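Side-chain contacts in putative exported protein (Bacteroides fragilis NCTC 9343, PDB 3IEE), which is of unknown function but is probably an exported, largely helical protein, possibly a lipoprotein: residues L34-L37 with K38-K42; E142-Q145 with N146-I150; K209-D212 with A213-L217. One frame throughout, in Å; residues are numbered along the deposited sequence.

Overall arrangement
Each contact is a local one, between side chains and backbone atoms three to five residues apart, so none closes a long loop, and along the chain the three follow in series without nesting or crossing. Contact 1 comes first, at the C-terminal end of helix 17-40. Contact 2 occupies the middle of helix 123-162, and the two are packed together, with their centres 12 Å apart and L37 CD1 lying 3.6 Å from F148 CZ. Contact 3 lies near the C-terminal end of helix 197-215, in the region matching the DUF3829-like C-terminal family. Its nearest atoms are about 10 Å from contact 2 and about 14 Å from contact 1.

Contact 1 of 3, residues L34-L37 with K38-K42; sequences LGVL and KDMVK
V36 and M40, a selenomethionine, meet one turn apart, V36 CG1 lying 3.9 Å from M40 CG as the two side chains cross at a slant. M40 carries CG beside its own backbone N (chi1 -66°), which brings that carbon back over the preceding turn, 3.2 Å from V36 O. The same carbonyl accepts M40 N at 2.8 Å, the shortest of four successive backbone hydrogen bonds here. K38 N to L34 O and D39 N to G35 O precede it, and K38 CB rests 3.3 Å from L34 O. In the last bond V41 N reaches L37 O at 3.1 Å, from 38° out of the carbonyl plane. V41 is the first residue to leave helical backbone angles, and K42 then stands at the N-cap of helix 43-56. Further out, L37 is buried against Y97 and L100 of helix 87-119 and I147 of helix 123-162, while M40 touches F101. R104 NE makes a weak hydrogen bond to M40 O, and K144 NZ approaches L37 O and V41 O, probably as a hydrogen-bond donor. Carbonyls at a helix C terminus carry partial negative charge, which probably stabilises these nearby positive groups.

Contact 2 of 3, residues E142-Q145 with N146-I150; sequences EYKQ and NIFDI. With EDO (1,2-ethanediol), chain E.
An i/i+4 side-chain bridge on helix 123-162 joins Q145 to D149, with Q145 NE2 donating to D149 OD1 at 2.8 Å. The oxygen lies close to the amide plane of Q145, yet the donor comes from 47° above the carboxylate plane. Q145 reaches this position by bending at chi2 (58°), so that its chain crosses that of D149 at about a right angle. The other end of the amide is held too, OE1 being hydrogen-bonded to S184 OG, which fixes the rotation of the group. K144 and F148 instead run side by side in the same direction, K144 CG lying 3.9 Å from F148 CE2. The backbone bond between the same two residues, F148 N to K144 O, is weak at 3.3 Å. A third group, E142, Y143 and N146, holds a 1,2-ethanediol molecule, probably from the crystallisation liquor. Its O2 donates to E142 OE1 at 3.1 Å and lies above the centre of the Y143 ring, while N146 ND2 donates to its O1 at 3.1 Å in a nearly straight bond (173°). The helix is flanked on more than one side: N146 ND2 also bonds N96 OD1 of helix 87-119, K144 NZ forms a salt bridge with E43 of helix 43-56, and F148 packs on Y30 and L34 of helix 17-40.

Contact 3 of 3, residues K209-D212 with A213-L217; sequences KQLD and AAKKL
L211 and K215 supply the apolar side-chain contact, with K215 CE 3.8 Å from L211 CG and 4.0 Å from L211 CD1. K215 has CG beside its backbone N (chi1 -74°) and is extended beyond it, which carries CE back across the leucine at a slant. The polar contact between side chains is indirect: a water donates to D212 OD1 at 2.8 Å and accepts from K215 NZ at 3.0 Å. D212 OD1 and K215 NZ themselves stay 5.0 Å apart. K215 NZ also forms a salt bridge with E238 of helix 224-247. These residues belong to an antiparallel helical arrangement in which helix 197-215 packs against its neighbours, A214 touching M178 of helix 169-189 on the one hand and Y230 and L234 of helix 224-247 on the other. Q210 OE1 adds a hydrogen bond to T181 OG1. Along the backbone, A213 N, A214 N and K215 N bond in turn to K209 O, Q210 O and L211 O, the last at 2.9 Å. K216 N keeps just a weak bond to D212 O, at 3.4 Å with an N-H...O angle of 133°, and bonds A213 O three residues back as well; L217 N bonds A214 O with the same i/i+3 spacing.

Contact 1 of 3, residues L34-L37 with K38-K42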
ATOM      1  N   LEU A  34       3.407  -1.633  -7.985  1.00 14.75           N
ATOM      2  CA  LEU A  34       2.554  -2.326  -7.032  1.00 16.14           C
ATOM      3  C   LEU A  34       3.302  -3.524  -6.469  1.00 15.74           C
ATOM      4  O   LEU A  34       3.309  -3.759  -5.273  1.00 15.25           O
ATOM      5  CB  LEU A  34       1.259  -2.789  -7.721  1.00 17.66           C
ATOM      6  CG  LEU A  34       0.186  -3.462  -6.822  1.00 21.12           C
ATOM      7  CD1 LEU A  34      -0.376  -2.474  -5.837  1.00 23.37           C
ATOM      8  CD2 LEU A  34      -0.979  -4.039  -7.684  1.00 23.14           C
ATOM      9  N   GLY A  35       3.917  -4.291  -7.350  1.00 15.30           N
ATOM     10  CA  GLY A  35       4.694  -5.468  -6.928  1.00 16.35           C
ATOM     11  C   GLY A  35       5.936  -5.151  -6.120  1.00 13.93           C
ATOM     12  O   GLY A  35       6.242  -5.784  -5.095  1.00 16.36           O
ATOM     13  N   VAL A  36       6.655  -4.134  -6.558  1.00 12.97           N
ATOM     14  CA  VAL A  36       7.885  -3.692  -5.909  1.00 14.04           C
ATOM     15  C   VAL A  36       7.601  -3.170  -4.517  1.00 14.17           C
ATOM     16  O   VAL A  36       8.282  -3.507  -3.533  1.00 14.57           O
ATOM     17  CB  VAL A  36       8.648  -2.606  -6.714  1.00 12.61           C
ATOM     18  CG1 VAL A  36       9.728  -1.997  -5.851  1.00 12.77           C
ATOM     19  CG2 VAL A  36       9.255  -3.194  -8.022  1.00 14.15           C
ATOM     20  N   LEU A  37       6.579  -2.334  -4.403  1.00 14.09           N
ATOM     21  CA  LEU A  37       6.271  -1.756  -3.099  1.00 15.19           C
ATOM     22  C   LEU A  37       5.675  -2.774  -2.115  1.00 14.22           C
ATOM     23  O   LEU A  37       5.834  -2.666  -0.898  1.00 13.89           O
ATOM     24  CB  LEU A  37       5.331  -0.572  -3.331  1.00 12.93           C
ATOM     25  CG  LEU A  37       6.034   0.579  -4.059  1.00 11.80           C
ATOM     26  CD1 LEU A  37       5.013   1.615  -4.544  1.00 13.90           C
ATOM     27  CD2 LEU A  37       7.091   1.262  -3.179  1.00 12.82           C
ATOM     28  N   LYS A  38       4.951  -3.737  -2.652  1.00 14.26           N
ATOM     29  CA  LYS A  38       4.475  -4.891  -1.862  1.00 17.82           C
ATOM     30  C   LYS A  38       5.663  -5.615  -1.257  1.00 18.01           C
ATOM     31  O   LYS A  38       5.632  -5.950  -0.074  1.00 19.69           O
ATOM     32  CB  LYS A  38       3.596  -5.807  -2.720  1.00 16.63           C
ATOM     33  CG  LYS A  38       3.199  -7.078  -2.031  1.00 24.17           C
ATOM     34  CD  LYS A  38       2.321  -7.953  -2.871  1.00 29.38           C
ATOM     35  CE  LYS A  38       1.994  -9.252  -2.134  1.00 35.26           C
ATOM     36  NZ  LYS A  38       1.650 -10.315  -3.123  1.00 37.86           N
ATOM     37  N   ASP A  39       6.704  -5.821  -2.058  1.00 17.70           N
ATOM     38  CA  ASP A  39       7.892  -6.567  -1.676  1.00 19.78           C
ATOM     39  C   ASP A  39       8.816  -5.792  -0.735  1.00 17.28           C
ATOM     40  O   ASP A  39       9.401  -6.381   0.187  1.00 18.64           O
ATOM     41  CB  ASP A  39       8.702  -6.901  -2.938  1.00 22.60           C
ATOM     42  CG  ASP A  39       9.177  -8.304  -2.988  1.00 31.18           C
ATOM     43  OD1 ASP A  39       8.531  -9.166  -2.370  1.00 35.57           O
ATOM     44  OD2 ASP A  39      10.218  -8.556  -3.678  1.00 38.13           O
HETATM   45  N   MSE A  40       8.972  -4.488  -0.984  1.00 14.93           N
HETATM   46  CA  MSE A  40       9.918  -3.613  -0.286  1.00 16.43           C
HETATM   47  C   MSE A  40       9.424  -3.090   1.050  1.00 16.89           C
HETATM   48  O   MSE A  40      10.254  -2.784   1.896  1.00 17.21           O
HETATM   49  CB  MSE A  40      10.340  -2.426  -1.143  1.00 15.47           C
HETATM   50  CG  MSE A  40      11.143  -2.824  -2.356  1.00 18.60           C
HETATM   51 SE   MSE A  40      12.878  -3.624  -1.831  0.75 22.66          SE
HETATM   52  CE  MSE A  40      12.448  -5.538  -1.861  1.00 21.00           C
ATOM     53  N   VAL A  41       8.110  -2.933   1.184  1.00 14.97           N
ATOM     54  CA  VAL A  41       7.476  -2.657   2.476  1.00 14.52           C
ATOM     55  C   VAL A  41       6.423  -3.722   2.749  1.00 16.90           C
ATOM     56  O   VAL A  41       5.254  -3.549   2.411  1.00 17.69           O
ATOM     57  CB  VAL A  41       6.863  -1.250   2.550  1.00 15.62           C
ATOM     58  CG1 VAL A  41       6.441  -0.949   4.021  1.00 17.22           C
ATOM     59  CG2 VAL A  41       7.789  -0.210   1.996  1.00 12.67           C
ATOM     60  N   LYS A  42       6.870  -4.841   3.287  1.00 17.47           N
ATOM     61  CA  LYS A  42       5.969  -5.904   3.737  1.00 18.90           C
ATOM     62  C   LYS A  42       5.569  -5.544   5.170  1.00 16.98           C
ATOM     63  O   LYS A  42       6.300  -5.837   6.097  1.00 16.93           O
ATOM     64  CB  LYS A  42       6.664  -7.286   3.711  1.00 22.21           C
ATOM     65  CG  LYS A  42       7.069  -7.849   2.337  1.00 26.61           C
ATOM     66  CD  LYS A  42       7.932  -9.132   2.475  1.00 28.62           C
ATOM     67  CE  LYS A  42       8.549  -9.598   1.140  1.00 32.47           C
ATOM     68  NZ  LYS A  42       9.658 -10.599   1.350  1.00 36.29           N
TER

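Contact 2 of 3, residues E142-Q145 with N146-I150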
ATOM      1  N   GLU A 142       5.524   5.907   4.190  1.00 12.51           N
ATOM      2  CA  GLU A 142       5.158   7.201   3.598  1.00 16.39           C
ATOM      3  C   GLU A 142       5.656   7.326   2.152  1.00 14.14           C
ATOM      4  O   GLU A 142       4.912   7.771   1.244  1.00 14.07           O
ATOM      5  CB  GLU A 142       5.681   8.354   4.457  1.00 18.49           C
ATOM      6  CG  GLU A 142       4.794   8.639   5.646  1.00 22.11           C
ATOM      7  CD  GLU A 142       5.295   9.778   6.541  1.00 25.23           C
ATOM      8  OE1 GLU A 142       6.453  10.228   6.360  1.00 32.05           O
ATOM      9  OE2 GLU A 142       4.522  10.198   7.454  1.00 30.35           O
ATOM     10  N   TYR A 143       6.903   6.946   1.925  1.00 12.83           N
ATOM     11  CA  TYR A 143       7.424   6.950   0.552  1.00 14.83           C
ATOM     12  C   TYR A 143       6.583   6.062  -0.381  1.00 12.83           C
ATOM     13  O   TYR A 143       6.243   6.446  -1.527  1.00 14.21           O
ATOM     14  CB  TYR A 143       8.850   6.447   0.520  1.00 14.16           C
ATOM     15  CG  TYR A 143       9.930   7.365   1.053  1.00 15.70           C
ATOM     16  CD1 TYR A 143      10.131   8.625   0.483  1.00 17.41           C
ATOM     17  CD2 TYR A 143      10.793   6.927   2.054  1.00 17.60           C
ATOM     18  CE1 TYR A 143      11.157   9.434   0.913  1.00 18.62           C
ATOM     19  CE2 TYR A 143      11.794   7.741   2.507  1.00 17.56           C
ATOM     20  CZ  TYR A 143      11.971   8.980   1.932  1.00 19.10           C
ATOM     21  OH  TYR A 143      12.964   9.798   2.394  1.00 23.20           O
ATOM     22  N   LYS A 144       6.187   4.885   0.125  1.00 11.72           N
ATOM     23  CA  LYS A 144       5.378   3.941  -0.639  1.00 12.06           C
ATOM     24  C   LYS A 144       4.013   4.584  -1.010  1.00 11.65           C
ATOM     25  O   LYS A 144       3.575   4.580  -2.169  1.00 13.34           O
ATOM     26  CB  LYS A 144       5.172   2.697   0.195  1.00 13.68           C
ATOM     27  CG  LYS A 144       4.163   1.698  -0.351  1.00 12.29           C
ATOM     28  CD  LYS A 144       4.256   0.365   0.351  1.00 13.61           C
ATOM     29  CE  LYS A 144       3.143  -0.646  -0.021  1.00 15.81           C
ATOM     30  NZ  LYS A 144       3.294  -1.966   0.688  1.00 13.60           N
ATOM     31  N   GLN A 145       3.324   5.132  -0.016  1.00 11.94           N
ATOM     32  CA  GLN A 145       2.057   5.749  -0.305  1.00 13.02           C
ATOM     33  C   GLN A 145       2.230   6.965  -1.242  1.00 11.86           C
ATOM     34  O   GLN A 145       1.372   7.201  -2.133  1.00 12.55           O
ATOM     35  CB  GLN A 145       1.286   6.162   0.965  1.00 12.84           C
ATOM     36  CG  GLN A 145      -0.134   6.687   0.655  1.00 16.75           C
ATOM     37  CD  GLN A 145      -1.006   5.670  -0.087  1.00 13.96           C
ATOM     38  OE1 GLN A 145      -1.164   4.529   0.346  1.00 16.45           O
ATOM     39  NE2 GLN A 145      -1.549   6.080  -1.236  1.00 15.46           N
ATOM     40  N   ASN A 146       3.308   7.749  -1.026  1.00 13.86           N
ATOM     41  CA  ASN A 146       3.619   8.886  -1.902  1.00 15.13           C
ATOM     42  C   ASN A 146       3.669   8.469  -3.385  1.00 11.02           C
ATOM     43  O   ASN A 146       3.175   9.172  -4.261  1.00 11.92           O
ATOM     44  CB  ASN A 146       4.965   9.517  -1.566  1.00 14.72           C
ATOM     45  CG  ASN A 146       4.951  10.369  -0.314  1.00 19.22           C
ATOM     46  OD1 ASN A 146       3.900  10.634   0.292  1.00 18.03           O
ATOM     47  ND2 ASN A 146       6.154  10.828   0.078  1.00 17.22           N
ATOM     48  N   ILE A 147       4.319   7.346  -3.643  1.00 11.12           N
ATOM     49  CA  ILE A 147       4.450   6.842  -5.025  1.00 12.72           C
ATOM     50  C   ILE A 147       3.062   6.558  -5.628  1.00 13.02           C
ATOM     51  O   ILE A 147       2.759   7.039  -6.737  1.00 10.18           O
ATOM     52  CB  ILE A 147       5.400   5.649  -5.042  1.00  9.51           C
ATOM     53  CG1 ILE A 147       6.840   6.114  -4.760  1.00 11.98           C
ATOM     54  CG2 ILE A 147       5.339   4.888  -6.412  1.00 12.52           C
ATOM     55  CD1 ILE A 147       7.705   5.091  -4.237  1.00 12.46           C
ATOM     56  N   PHE A 148       2.199   5.849  -4.887  1.00 12.39           N
ATOM     57  CA  PHE A 148       0.829   5.595  -5.350  1.00 13.58           C
ATOM     58  C   PHE A 148       0.095   6.887  -5.612  1.00 12.13           C
ATOM     59  O   PHE A 148      -0.613   7.049  -6.623  1.00 13.05           O
ATOM     60  CB  PHE A 148       0.081   4.671  -4.375  1.00 12.97           C
ATOM     61  CG  PHE A 148       0.601   3.286  -4.358  1.00 14.68           C
ATOM     62  CD1 PHE A 148       0.732   2.554  -5.543  1.00 13.45           C
ATOM     63  CD2 PHE A 148       0.989   2.666  -3.174  1.00 13.70           C
ATOM     64  CE1 PHE A 148       1.230   1.222  -5.524  1.00 14.08           C
ATOM     65  CE2 PHE A 148       1.436   1.341  -3.140  1.00 16.93           C
ATOM     66  CZ  PHE A 148       1.580   0.627  -4.330  1.00 16.26           C
ATOM     67  N   ASP A 149       0.247   7.833  -4.696  1.00 10.44           N
ATOM     68  CA  ASP A 149      -0.433   9.134  -4.828  1.00 13.23           C
ATOM     69  C   ASP A 149       0.007   9.903  -6.085  1.00 14.64           C
ATOM     70  O   ASP A 149      -0.811  10.491  -6.750  1.00 14.63           O
ATOM     71  CB  ASP A 149      -0.176  10.036  -3.630  1.00 14.41           C
ATOM     72  CG  ASP A 149      -0.860   9.559  -2.313  1.00 19.85           C
ATOM     73  OD1 ASP A 149      -1.749   8.689  -2.314  1.00 17.30           O
ATOM     74  OD2 ASP A 149      -0.418  10.086  -1.251  1.00 18.92           O
ATOM     75  N   ILE A 150       1.304   9.872  -6.383  1.00 12.49           N
ATOM     76  CA  ILE A 150       1.871  10.481  -7.602  1.00 12.33           C
ATOM     77  C   ILE A 150       1.253   9.865  -8.849  1.00 13.01           C
ATOM     78  O   ILE A 150       0.844  10.582  -9.803  1.00 13.94           O
ATOM     79  CB  ILE A 150       3.419  10.345  -7.605  1.00 10.82           C
ATOM     80  CG1 ILE A 150       4.034  11.255  -6.519  1.00 16.58           C
ATOM     81  CG2 ILE A 150       4.012  10.659  -8.996  1.00 12.55           C
ATOM     82  CD1 ILE A 150       5.423  10.856  -6.098  1.00 18.27           C
TER
HETATM   83  C1  EDO E 304       6.918  11.500   3.166  1.00 51.75           C
HETATM   84  O1  EDO E 304       6.618  12.733   2.496  1.00 53.07           O
HETATM   85  C2  EDO E 304       8.410  11.169   3.151  1.00 51.12           C
HETATM   86  O2  EDO E 304       8.735  10.298   4.250  1.00 49.74           O

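Contact 3 of 3, residues K209-D212 with A213-L217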
ATOM      1  N   LYS A 209     -16.975   8.235  -0.682  1.00 13.40           N
ATOM      2  CA  LYS A 209     -17.263   9.054  -1.845  1.00 13.97           C
ATOM      3  C   LYS A 209     -17.178   8.252  -3.137  1.00 12.29           C
ATOM      4  O   LYS A 209     -18.037   8.409  -4.022  1.00 10.82           O
ATOM      5  CB  LYS A 209     -16.310  10.249  -1.936  1.00 17.40           C
ATOM      6  CG  LYS A 209     -16.562  11.296  -0.896  1.00 25.88           C
ATOM      7  CD  LYS A 209     -15.419  12.367  -0.899  1.00 28.67           C
ATOM      8  CE  LYS A 209     -14.952  12.787   0.555  1.00 40.58           C
ATOM      9  NZ  LYS A 209     -13.428  12.650   0.839  1.00 35.65           N
ATOM     10  N   GLN A 210     -16.151   7.389  -3.265  1.00 10.51           N
ATOM     11  CA  GLN A 210     -16.036   6.536  -4.449  1.00 10.06           C
ATOM     12  C   GLN A 210     -17.253   5.604  -4.560  1.00 10.89           C
ATOM     13  O   GLN A 210     -17.823   5.369  -5.646  1.00 11.08           O
ATOM     14  CB  GLN A 210     -14.701   5.747  -4.407  1.00 10.82           C
ATOM     15  CG  GLN A 210     -13.507   6.697  -4.555  1.00 11.14           C
ATOM     16  CD  GLN A 210     -12.210   6.160  -4.086  1.00 13.15           C
ATOM     17  OE1 GLN A 210     -12.056   4.974  -3.783  1.00 14.52           O
ATOM     18  NE2 GLN A 210     -11.247   7.073  -3.967  1.00 16.28           N
ATOM     19  N   LEU A 211     -17.648   5.023  -3.430  1.00 10.77           N
ATOM     20  CA  LEU A 211     -18.780   4.092  -3.425  1.00 11.61           C
ATOM     21  C   LEU A 211     -20.083   4.820  -3.801  1.00 10.95           C
ATOM     22  O   LEU A 211     -20.845   4.314  -4.611  1.00 11.00           O
ATOM     23  CB  LEU A 211     -18.906   3.378  -2.089  1.00  9.68           C
ATOM     24  CG  LEU A 211     -20.066   2.420  -1.935  1.00 12.20           C
ATOM     25  CD1 LEU A 211     -20.058   1.382  -3.043  1.00 12.35           C
ATOM     26  CD2 LEU A 211     -20.011   1.753  -0.530  1.00 10.29           C
ATOM     27  N   ASP A 212     -20.300   6.014  -3.254  1.00 12.22           N
ATOM     28  CA  ASP A 212     -21.451   6.901  -3.635  1.00 14.45           C
ATOM     29  C   ASP A 212     -21.439   7.173  -5.146  1.00 11.71           C
ATOM     30  O   ASP A 212     -22.434   7.084  -5.802  1.00 11.36           O
ATOM     31  CB  ASP A 212     -21.419   8.249  -2.871  1.00 14.02           C
ATOM     32  CG  ASP A 212     -21.755   8.138  -1.371  1.00 20.45           C
ATOM     33  OD1 ASP A 212     -22.354   7.153  -0.939  1.00 21.03           O
ATOM     34  OD2 ASP A 212     -21.428   9.100  -0.626  1.00 26.34           O
ATOM     35  N   ALA A 213     -20.261   7.455  -5.718  1.00 11.40           N
ATOM     36  CA  ALA A 213     -20.166   7.678  -7.159  1.00 12.31           C
ATOM     37  C   ALA A 213     -20.547   6.427  -7.944  1.00 10.02           C
ATOM     38  O   ALA A 213     -21.303   6.485  -8.948  1.00 11.76           O
ATOM     39  CB  ALA A 213     -18.785   8.141  -7.556  1.00 10.85           C
ATOM     40  N   ALA A 214     -20.060   5.282  -7.479  1.00 11.18           N
ATOM     41  CA  ALA A 214     -20.330   3.963  -8.102  1.00 11.87           C
ATOM     42  C   ALA A 214     -21.796   3.659  -8.092  1.00 10.93           C
ATOM     43  O   ALA A 214     -22.357   3.171  -9.097  1.00 10.31           O
ATOM     44  CB  ALA A 214     -19.598   2.869  -7.355  1.00 14.21           C
ATOM     45  N   LYS A 215     -22.464   3.979  -6.990  1.00 10.61           N
ATOM     46  CA  LYS A 215     -23.907   3.689  -6.841  1.00 12.02           C
ATOM     47  C   LYS A 215     -24.789   4.536  -7.779  1.00 11.54           C
ATOM     48  O   LYS A 215     -25.945   4.171  -8.069  1.00 10.06           O
ATOM     49  CB  LYS A 215     -24.326   3.884  -5.388  1.00 11.86           C
ATOM     50  CG  LYS A 215     -23.864   2.795  -4.410  1.00 12.53           C
ATOM     51  CD  LYS A 215     -24.226   3.145  -2.983  1.00 14.07           C
ATOM     52  CE  LYS A 215     -23.892   2.047  -2.031  1.00 23.54           C
ATOM     53  NZ  LYS A 215     -24.052   2.494  -0.589  1.00 21.88           N
ATOM     54  N   LYS A 216     -24.250   5.651  -8.292  1.00 10.17           N
ATOM     55  CA  LYS A 216     -24.958   6.443  -9.257  1.00 13.20           C
ATOM     56  C   LYS A 216     -24.863   5.906 -10.670  1.00 12.55           C
ATOM     57  O   LYS A 216     -25.587   6.386 -11.535  1.00 12.52           O
ATOM     58  CB  LYS A 216     -24.461   7.905  -9.238  1.00 14.48           C
ATOM     59  CG  LYS A 216     -24.571   8.526  -7.880  1.00 17.64           C
ATOM     60  CD  LYS A 216     -23.999   9.936  -7.870  1.00 18.74           C
ATOM     61  CE  LYS A 216     -23.944  10.420  -6.422  1.00 18.49           C
ATOM     62  NZ  LYS A 216     -23.453  11.777  -6.363  1.00 27.20           N
ATOM     63  N   LEU A 217     -23.968   4.942 -10.937  1.00  9.54           N
ATOM     64  CA  LEU A 217     -23.742   4.550 -12.310  1.00  8.81           C
ATOM     65  C   LEU A 217     -24.999   3.793 -12.855  1.00 10.61           C
ATOM     66  O   LEU A 217     -25.652   3.046 -12.095  1.00 10.07           O
ATOM     67  CB  LEU A 217     -22.463   3.720 -12.436  1.00 12.48           C
ATOM     68  CG  LEU A 217     -21.120   4.413 -12.101  1.00 10.48           C
ATOM     69  CD1 LEU A 217     -20.004   3.392 -12.157  1.00 13.63           C
ATOM     70  CD2 LEU A 217     -20.942   5.621 -13.044  1.00 14.57           C
TER
HETATM   71  O   HOH W   1     -21.986   4.544   0.003  1.00 24.63           O